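Local coordinates for protein deacylase (Burkholderia multivorans, PDB 5THW) that probably hydrolyses N-carbamoyl-L-amino acids to free amino acids, using two zinc ions in each subunit, at residues G102-S107 / E209-Q214; R113-Y118 / E405-T410. One frame throughout, in Å; residues are numbered along the deposited sequence.

How the contacts relate
Both contacts are buried in the catalytic domain, and their centres lie about 9 Å apart around one dinuclear zinc site. Contact 1 joins the ends of two parallel strands, 99-103 and 206-212, and supplies the two histidines of one zinc ion. Contact 2, farther from the centre of the chain and with Arg-113 and Asp-408 partly exposed, joins the loop before helix 117-132 to the loop before helix 411-429, and brings in the aspartate shared by both metals. Direct bonding across contact 1 is sparse, with metal and water doing much of the joining; contact 2 is knit by backbone-to-carboxylate bonds and a salt bridge. His-211 NE2 of contact 1 lies 3.1 Å from Asp-115 OD1 of contact 2 because both bind the same zinc.

Contact 1: G102-S107 / E209-Q214; sequences GSHADS and ELHIEQ. With ZN (zinc ion), chain E; URP (N-(aminocarbonyl)-beta-alanine), chain G.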
ATOM      1  N   GLY A 102      25.952   1.724 -26.262  1.00 44.16           N
ATOM      2  CA  GLY A 102      24.912   0.865 -25.743  1.00 38.58           C
ATOM      3  C   GLY A 102      24.094   1.587 -24.702  1.00 49.47           C
ATOM      4  O   GLY A 102      24.419   2.687 -24.260  1.00 54.16           O
ATOM      5  N   SER A 103      23.001   0.939 -24.320  1.00 51.77           N
ATOM      6  CA  SER A 103      22.106   1.475 -23.311  1.00 43.30           C
ATOM      7  C   SER A 103      21.429   0.291 -22.634  1.00 55.78           C
ATOM      8  O   SER A 103      22.063  -0.749 -22.423  1.00 52.92           O
ATOM      9  CB  SER A 103      21.102   2.435 -23.946  1.00 36.23           C
ATOM     10  OG  SER A 103      20.670   3.420 -23.028  1.00 48.53           O
ATOM     11  N   HIS A 104      20.147   0.417 -22.310  1.00 29.00           N
ATOM     12  CA  HIS A 104      19.428  -0.656 -21.644  1.00 31.94           C
ATOM     13  C   HIS A 104      18.178  -0.999 -22.433  1.00 36.47           C
ATOM     14  O   HIS A 104      17.600  -0.148 -23.109  1.00 34.53           O
ATOM     15  CB  HIS A 104      19.042  -0.274 -20.219  1.00 40.37           C
ATOM     16  CG  HIS A 104      18.263   0.998 -20.130  1.00 43.25           C
ATOM     17  ND1 HIS A 104      16.889   1.023 -20.028  1.00 42.92           N
ATOM     18  CD2 HIS A 104      18.663   2.292 -20.139  1.00 40.94           C
ATOM     19  CE1 HIS A 104      16.476   2.275 -19.968  1.00 41.65           C
ATOM     20  NE2 HIS A 104      17.533   3.065 -20.031  1.00 42.99           N
ATOM     21  N   ALA A 105      17.763  -2.258 -22.341  1.00 38.74           N
ATOM     22  CA  ALA A 105      16.542  -2.700 -22.992  1.00 32.45           C
ATOM     23  C   ALA A 105      15.378  -2.868 -22.026  1.00 32.29           C
ATOM     24  O   ALA A 105      14.254  -3.111 -22.480  1.00 34.40           O
ATOM     25  CB  ALA A 105      16.784  -4.017 -23.740  1.00 28.14           C
ATOM     26  N   ASP A 106      15.612  -2.743 -20.719  1.00 32.35           N
ATOM     27  CA  ASP A 106      14.548  -2.846 -19.730  1.00 37.85           C
ATOM     28  C   ASP A 106      13.862  -1.495 -19.546  1.00 32.02           C
ATOM     29  O   ASP A 106      14.429  -0.441 -19.836  1.00 40.59           O
ATOM     30  CB  ASP A 106      15.097  -3.359 -18.395  1.00 41.54           C
ATOM     31  CG  ASP A 106      16.013  -2.347 -17.702  1.00 42.57           C
ATOM     32  OD1 ASP A 106      17.078  -1.976 -18.268  1.00 29.12           O
ATOM     33  OD2 ASP A 106      15.654  -1.929 -16.576  1.00 33.71           O
ATOM     34  N   SER A 107      12.633  -1.531 -19.028  1.00 38.69           N
ATOM     35  CA  SER A 107      11.806  -0.331 -18.954  1.00 37.14           C
ATOM     36  C   SER A 107      11.127  -0.206 -17.597  1.00 42.57           C
ATOM     37  O   SER A 107      11.153  -1.118 -16.762  1.00 50.08           O
ATOM     38  CB  SER A 107      10.734  -0.316 -20.048  1.00 38.90           C
ATOM     39  OG  SER A 107       9.645  -1.151 -19.691  1.00 43.35           O
ATOM     40  N   GLU A 209      26.974   7.038 -25.376  1.00 46.29           N
ATOM     41  CA  GLU A 209      25.602   6.576 -25.186  1.00 44.21           C
ATOM     42  C   GLU A 209      24.623   7.561 -25.813  1.00 50.31           C
ATOM     43  O   GLU A 209      24.654   8.756 -25.501  1.00 54.43           O
ATOM     44  CB  GLU A 209      25.285   6.372 -23.702  1.00 39.35           C
ATOM     45  CG  GLU A 209      23.879   5.845 -23.463  1.00 46.79           C
ATOM     46  CD  GLU A 209      23.700   5.254 -22.077  1.00 58.12           C
ATOM     47  OE1 GLU A 209      22.557   4.891 -21.726  1.00 60.09           O
ATOM     48  OE2 GLU A 209      24.703   5.152 -21.339  1.00 63.68           O
ATOM     49  N   LEU A 210      23.779   7.060 -26.716  1.00 49.97           N
ATOM     50  CA  LEU A 210      22.714   7.841 -27.338  1.00 41.15           C
ATOM     51  C   LEU A 210      21.414   7.649 -26.560  1.00 40.22           C
ATOM     52  O   LEU A 210      21.063   6.519 -26.209  1.00 39.44           O
ATOM     53  CB  LEU A 210      22.548   7.417 -28.799  1.00 34.04           C
ATOM     54  CG  LEU A 210      21.418   7.999 -29.645  1.00 51.14           C
ATOM     55  CD1 LEU A 210      21.575   9.505 -29.847  1.00 52.39           C
ATOM     56  CD2 LEU A 210      21.369   7.291 -30.986  1.00 48.72           C
ATOM     57  N   HIS A 211      20.711   8.750 -26.274  1.00 36.44           N
ATOM     58  CA  HIS A 211      19.535   8.700 -25.406  1.00 36.28           C
ATOM     59  C   HIS A 211      18.607   9.870 -25.709  1.00 35.35           C
ATOM     60  O   HIS A 211      19.051  10.915 -26.195  1.00 43.56           O
ATOM     61  CB  HIS A 211      19.946   8.725 -23.926  1.00 35.84           C
ATOM     62  CG  HIS A 211      18.980   8.030 -23.015  1.00 40.69           C
ATOM     63  ND1 HIS A 211      17.784   8.594 -22.622  1.00 42.44           N
ATOM     64  CD2 HIS A 211      19.029   6.810 -22.432  1.00 41.23           C
ATOM     65  CE1 HIS A 211      17.143   7.754 -21.829  1.00 38.59           C
ATOM     66  NE2 HIS A 211      17.875   6.662 -21.701  1.00 39.28           N
ATOM     67  N   ILE A 212      17.310   9.683 -25.433  1.00 35.47           N
ATOM     68  CA  ILE A 212      16.380  10.814 -25.447  1.00 40.88           C
ATOM     69  C   ILE A 212      16.585  11.661 -24.192  1.00 38.63           C
ATOM     70  O   ILE A 212      16.974  11.158 -23.128  1.00 40.77           O
ATOM     71  CB  ILE A 212      14.912  10.364 -25.552  1.00 38.90           C
ATOM     72  CG1 ILE A 212      14.558   9.431 -24.395  1.00 38.80           C
ATOM     73  CG2 ILE A 212      14.636   9.722 -26.910  1.00 29.12           C
ATOM     74  CD1 ILE A 212      13.099   9.461 -24.013  1.00 34.58           C
ATOM     75  N   GLU A 213      16.305  12.963 -24.315  1.00 38.73           N
ATOM     76  CA  GLU A 213      16.602  13.906 -23.237  1.00 35.54           C
ATOM     77  C   GLU A 213      15.841  13.568 -21.960  1.00 36.66           C
ATOM     78  O   GLU A 213      16.353  13.763 -20.850  1.00 40.10           O
ATOM     79  CB  GLU A 213      16.264  15.334 -23.673  1.00 36.81           C
ATOM     80  CG  GLU A 213      16.590  16.379 -22.613  1.00 45.14           C
ATOM     81  CD  GLU A 213      15.950  17.732 -22.893  1.00 54.04           C
ATOM     82  OE1 GLU A 213      15.744  18.065 -24.083  1.00 52.63           O
ATOM     83  OE2 GLU A 213      15.666  18.466 -21.920  1.00 52.13           O
ATOM     84  N   GLN A 214      14.613  13.074 -22.099  1.00 30.37           N
ATOM     85  CA  GLN A 214      13.687  12.871 -20.987  1.00 36.12           C
ATOM     86  C   GLN A 214      13.313  14.186 -20.307  1.00 38.01           C
ATOM     87  O   GLN A 214      12.779  14.183 -19.192  1.00 37.20           O
ATOM     88  CB  GLN A 214      14.249  11.861 -19.972  1.00 37.95           C
ATOM     89  CG  GLN A 214      14.812  10.608 -20.648  1.00 29.46           C
ATOM     90  CD  GLN A 214      15.381   9.595 -19.668  1.00 35.62           C
ATOM     91  OE1 GLN A 214      16.495   9.760 -19.174  1.00 33.97           O
ATOM     92  NE2 GLN A 214      14.632   8.521 -19.412  1.00 25.71           N
TER
HETATM   93 ZN    ZN E 501      17.512   5.341 -19.805  0.68 56.36          ZN
HETATM   94  O2  URP G 503      15.615   6.990 -17.059  1.00 47.16           O
HETATM   95  C2  URP G 503      16.609   6.289 -17.032  1.00 43.79           C
HETATM   96  N3  URP G 503      16.804   5.344 -17.941  1.00 52.74           N
HETATM   97  N1  URP G 503      17.522   6.431 -16.081  1.00 47.69           N
HETATM   98  C6  URP G 503      17.444   5.653 -14.856  1.00 48.67           C
HETATM   99  C5  URP G 503      18.266   6.266 -13.732  1.00 42.26           C
HETATM  100  C4  URP G 503      17.575   7.538 -13.313  1.00 53.81           C
HETATM  101  O42 URP G 503      18.106   8.633 -13.606  1.00 61.69           O
HETATM  102  O41 URP G 503      16.492   7.447 -12.693  1.00 49.55           O
HETATM  103  O   HOH W   1      26.288   3.105 -22.271  1.00 39.89           O
HETATM  104  O   HOH W   2      24.137   4.273 -27.567  1.00 45.85           O
HETATM  105  O   HOH W   3      19.744   5.345 -19.226  1.00 28.78           O
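Strands 99-103 and 206-212 run parallel here, Gly-102 and Glu-209 standing 5.8 Å apart at their CA atoms, and beyond them the chains part round a zinc ion. Two waters sit in the seam: one donates to both Gly-102 O and Glu-209 OE2, the other accepts from Leu-210 N and, weakly, from Gly-102 N. With its CG anti to the backbone N (chi1 -178°) and the chain extended beyond, Glu-209 reaches across to the neighbouring strand, its CG 3.3 Å from Gly-102 O. There Ser-103 OG donates to Glu-209 OE1 at 2.7 Å, meeting the anti side of the carboxylate and well out of its plane, while Glu-209 OE2 is also held by Ala-381 N. Farther on, zinc takes NE2 of His-104 and NE2 of His-211, each at 2.3 Å, and these two nitrogens are 4.0 Å apart, His-104 NE2 lying at the edge of the His-211 ring. The other ring nitrogen, ND1, helps fix the rotation of each imidazole: His-104 ND1 donates to Asp-106 O, and His-211 ND1 donates to a lone pair of Ile-212 O at 2.7 Å. The ligand's N3 binds the same metal, 2.0 Å from zinc, and Gln-214 NE2 holds the ligand's O2 at 3.0 Å. Asp-115 completes the protein ligands of this ion, giving the histidine-rich half of the dinuclear zinc site of the M20 family, set at the carboxyl ends of parallel strands.

Contact 2: R113-Y118 / E405-T410; sequences RFDGIY and EVEDAT. With ZN (zinc ion), chain F; ZN (zinc ion), chain E; URP (N-(aminocarbonyl)-beta-alanine), chain G.
Glu-407 OE2 is gripped by two successive backbone N-H groups: Phe-114 N, at 2.8 Å, comes in nearly in line with the C-O bond, and Asp-115 N, also 2.8 Å from that oxygen, arrives on its syn side. The other oxygen, OE1, is bonded to Ser-402 OG, and a water lies within hydrogen-bonding distance of both OE1 and Asp-115 OD2, though it may not donate to both. Glu-407 gets there with CG anti to its own backbone N (chi1 175°), which carries the extended chain toward the backbone of Phe-114 and Asp-115. Its carboxylate probably helps to hold the backbone on which Asp-115 sits, a second-shell role behind a first-shell ligand. Asp-115 is the bridging carboxylate of the M20 dinuclear centre: OD2 binds one zinc at 2.0 Å, shared with Glu-150 and His-403, and OD1 binds the other at 2.4 Å, shared with His-104 and His-211. Arg-113 NH2 forms a salt bridge with Asp-408 OD1 at 3.1 Å, approaching from above the carboxylate plane, and also donates to Glu-407 O, 3.3 Å away. A bend at chi3 (-55°) folds the guanidinium back, and the edge of the Phe-114 ring, through CE2, meets one guanidinium face 3.5 Å above its plane, offset from the centre and not stacked face to face. The Phe-114 ring takes Ala-409 N over one face, its CE2 3.7 Å from that nitrogen, while Leu-36, Ile-212 and Ile-414 pack round the same side chain. A further water links Arg-113 N and NE to Glu-405 O.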
ATOM      1  N   ARG A 113       8.585   3.948 -25.397  1.00 40.00           N
ATOM      2  CA  ARG A 113       9.141   3.159 -26.492  1.00 35.66           C
ATOM      3  C   ARG A 113      10.561   3.563 -26.870  1.00 36.76           C
ATOM      4  O   ARG A 113      11.140   2.934 -27.758  1.00 43.26           O
ATOM      5  CB  ARG A 113       8.231   3.259 -27.722  1.00 35.88           C
ATOM      6  CG  ARG A 113       6.903   2.524 -27.575  1.00 39.97           C
ATOM      7  CD  ARG A 113       5.872   3.000 -28.588  1.00 38.21           C
ATOM      8  NE  ARG A 113       5.707   4.448 -28.502  1.00 41.22           N
ATOM      9  CZ  ARG A 113       5.781   5.279 -29.536  1.00 40.03           C
ATOM     10  NH1 ARG A 113       5.983   4.807 -30.763  1.00 37.12           N
ATOM     11  NH2 ARG A 113       5.634   6.585 -29.339  1.00 33.35           N
ATOM     12  N   PHE A 114      11.132   4.595 -26.241  1.00 40.65           N
ATOM     13  CA  PHE A 114      12.439   5.109 -26.627  1.00 36.22           C
ATOM     14  C   PHE A 114      13.461   5.152 -25.499  1.00 39.77           C
ATOM     15  O   PHE A 114      14.662   5.109 -25.782  1.00 40.70           O
ATOM     16  CB  PHE A 114      12.282   6.516 -27.229  1.00 40.78           C
ATOM     17  CG  PHE A 114      11.367   6.542 -28.423  1.00 43.59           C
ATOM     18  CD1 PHE A 114      11.859   6.288 -29.697  1.00 45.02           C
ATOM     19  CD2 PHE A 114      10.007   6.735 -28.264  1.00 39.30           C
ATOM     20  CE1 PHE A 114      11.016   6.274 -30.793  1.00 44.44           C
ATOM     21  CE2 PHE A 114       9.158   6.722 -29.358  1.00 44.56           C
ATOM     22  CZ  PHE A 114       9.663   6.492 -30.622  1.00 40.63           C
ATOM     23  N   ASP A 115      13.028   5.193 -24.243  1.00 41.67           N
ATOM     24  CA  ASP A 115      13.950   5.198 -23.114  1.00 35.97           C
ATOM     25  C   ASP A 115      14.815   3.934 -23.143  1.00 36.54           C
ATOM     26  O   ASP A 115      14.298   2.815 -23.084  1.00 43.39           O
ATOM     27  CB  ASP A 115      13.133   5.289 -21.821  1.00 35.39           C
ATOM     28  CG  ASP A 115      13.986   5.438 -20.566  1.00 37.12           C
ATOM     29  OD1 ASP A 115      15.230   5.490 -20.653  1.00 32.89           O
ATOM     30  OD2 ASP A 115      13.384   5.489 -19.471  1.00 44.37           O
ATOM     31  N   GLY A 116      16.132   4.116 -23.240  1.00 33.88           N
ATOM     32  CA  GLY A 116      17.066   3.003 -23.245  1.00 31.73           C
ATOM     33  C   GLY A 116      17.216   2.254 -24.561  1.00 41.51           C
ATOM     34  O   GLY A 116      18.322   2.135 -25.096  1.00 41.84           O
ATOM     35  N   ILE A 117      16.108   1.737 -25.091  1.00 27.15           N
ATOM     36  CA  ILE A 117      16.159   0.891 -26.277  1.00 28.93           C
ATOM     37  C   ILE A 117      16.713   1.654 -27.475  1.00 33.54           C
ATOM     38  O   ILE A 117      17.354   1.064 -28.354  1.00 36.33           O
ATOM     39  CB  ILE A 117      14.749   0.334 -26.554  1.00 37.07           C
ATOM     40  CG1 ILE A 117      14.755  -0.642 -27.733  1.00 33.19           C
ATOM     41  CG2 ILE A 117      13.742   1.477 -26.730  1.00 35.23           C
ATOM     42  CD1 ILE A 117      15.610  -1.887 -27.482  1.00 37.94           C
ATOM     43  N   TYR A 118      16.499   2.972 -27.519  1.00 32.37           N
ATOM     44  CA  TYR A 118      17.021   3.791 -28.613  1.00 32.47           C
ATOM     45  C   TYR A 118      18.544   3.730 -28.673  1.00 31.71           C
ATOM     46  O   TYR A 118      19.127   3.619 -29.757  1.00 33.40           O
ATOM     47  CB  TYR A 118      16.528   5.233 -28.445  1.00 37.01           C
ATOM     48  CG  TYR A 118      17.071   6.254 -29.420  1.00 41.52           C
ATOM     49  CD1 TYR A 118      17.465   7.515 -28.979  1.00 46.81           C
ATOM     50  CD2 TYR A 118      17.181   5.970 -30.778  1.00 42.83           C
ATOM     51  CE1 TYR A 118      17.956   8.466 -29.864  1.00 44.77           C
ATOM     52  CE2 TYR A 118      17.674   6.914 -31.669  1.00 42.37           C
ATOM     53  CZ  TYR A 118      18.057   8.160 -31.206  1.00 44.06           C
ATOM     54  OH  TYR A 118      18.546   9.100 -32.083  1.00 46.36           O
ATOM     55  N   GLU A 405       3.913   6.400 -20.769  1.00 40.38           N
ATOM     56  CA  GLU A 405       3.693   5.617 -21.980  1.00 39.89           C
ATOM     57  C   GLU A 405       3.525   6.482 -23.232  1.00 42.10           C
ATOM     58  O   GLU A 405       3.659   5.958 -24.344  1.00 43.66           O
ATOM     59  CB  GLU A 405       2.504   4.681 -21.768  1.00 43.99           C
ATOM     60  CG  GLU A 405       2.835   3.559 -20.778  1.00 48.52           C
ATOM     61  CD  GLU A 405       1.618   3.000 -20.051  1.00 54.26           C
ATOM     62  OE1 GLU A 405       0.750   2.393 -20.716  1.00 51.99           O
ATOM     63  OE2 GLU A 405       1.533   3.167 -18.809  1.00 52.11           O
ATOM     64  N   VAL A 406       3.245   7.784 -23.090  1.00 42.03           N
ATOM     65  CA  VAL A 406       3.079   8.657 -24.252  1.00 34.21           C
ATOM     66  C   VAL A 406       4.418   9.255 -24.672  1.00 40.59           C
ATOM     67  O   VAL A 406       4.462  10.153 -25.519  1.00 49.15           O
ATOM     68  CB  VAL A 406       2.063   9.787 -23.987  1.00 35.88           C
ATOM     69  CG1 VAL A 406       0.718   9.222 -23.561  1.00 39.96           C
ATOM     70  CG2 VAL A 406       2.611  10.791 -22.965  1.00 30.33           C
ATOM     71  N   GLU A 407       5.511   8.785 -24.071  1.00 40.04           N
ATOM     72  CA  GLU A 407       6.844   9.189 -24.502  1.00 40.07           C
ATOM     73  C   GLU A 407       6.985   9.021 -26.012  1.00 48.66           C
ATOM     74  O   GLU A 407       6.643   7.970 -26.567  1.00 45.59           O
ATOM     75  CB  GLU A 407       7.895   8.365 -23.756  1.00 33.61           C
ATOM     76  CG  GLU A 407       9.325   8.589 -24.192  1.00 35.98           C
ATOM     77  CD  GLU A 407      10.269   7.570 -23.582  1.00 43.34           C
ATOM     78  OE1 GLU A 407      10.593   7.711 -22.384  1.00 39.40           O
ATOM     79  OE2 GLU A 407      10.654   6.610 -24.290  1.00 42.61           O
ATOM     80  N   ASP A 408       7.504  10.056 -26.675  1.00 48.81           N
ATOM     81  CA  ASP A 408       7.522  10.089 -28.133  1.00 52.96           C
ATOM     82  C   ASP A 408       8.737  10.842 -28.657  1.00 51.35           C
ATOM     83  O   ASP A 408       9.237  11.780 -28.027  1.00 42.96           O
ATOM     84  CB  ASP A 408       6.259  10.760 -28.698  1.00 56.13           C
ATOM     85  CG  ASP A 408       5.877  10.241 -30.074  1.00 56.05           C
ATOM     86  OD1 ASP A 408       6.539   9.315 -30.583  1.00 52.53           O
ATOM     87  OD2 ASP A 408       4.927  10.798 -30.662  1.00 61.13           O
ATOM     88  N   ALA A 409       9.181  10.435 -29.843  1.00 46.51           N
ATOM     89  CA  ALA A 409      10.207  11.162 -30.569  1.00 43.03           C
ATOM     90  C   ALA A 409       9.927  11.023 -32.059  1.00 51.90           C
ATOM     91  O   ALA A 409       9.401  10.001 -32.515  1.00 51.86           O
ATOM     92  CB  ALA A 409      11.612  10.657 -30.218  1.00 30.00           C
ATOM     93  N   THR A 410      10.278  12.060 -32.816  1.00 52.41           N
ATOM     94  CA  THR A 410      10.019  11.987 -34.243  1.00 52.29           C
ATOM     95  C   THR A 410      11.072  11.122 -34.930  1.00 44.86           C
ATOM     96  O   THR A 410      12.184  10.962 -34.421  1.00 42.78           O
ATOM     97  CB  THR A 410      10.011  13.383 -34.875  1.00 56.50           C
ATOM     98  OG1 THR A 410      11.331  13.945 -34.842  1.00 63.28           O
ATOM     99  CG2 THR A 410       9.050  14.307 -34.136  1.00 44.92           C
TER
HETATM  100 ZN    ZN F 502      14.186   5.306 -17.619  0.79 35.26          ZN
HETATM  101 ZN    ZN E 501      17.512   5.341 -19.805  0.68 56.36          ZN
HETATM  102  O2  URP G 503      15.615   6.990 -17.059  1.00 47.16           O
HETATM  103  C2  URP G 503      16.609   6.289 -17.032  1.00 43.79           C
HETATM  104  N3  URP G 503      16.804   5.344 -17.941  1.00 52.74           N
HETATM  105  N1  URP G 503      17.522   6.431 -16.081  1.00 47.69           N
HETATM  106  C6  URP G 503      17.444   5.653 -14.856  1.00 48.67           C
HETATM  107  C5  URP G 503      18.266   6.266 -13.732  1.00 42.26           C
HETATM  108  C4  URP G 503      17.575   7.538 -13.313  1.00 53.81           C
HETATM  109  O42 URP G 503      18.106   8.633 -13.606  1.00 61.69           O
HETATM  110  O41 URP G 503      16.492   7.447 -12.693  1.00 49.55           O
HETATM  111  O   HOH W   4       6.186   5.628 -25.698  1.00 37.12           O
HETATM  112  O   HOH W   5       5.882   7.095 -32.637  1.00 39.55           O
HETATM  113  O   HOH W   6      10.291   5.715 -20.364  1.00 36.20           O
HETATM  114  O   HOH W   3      19.744   5.345 -19.226  1.00 28.78           O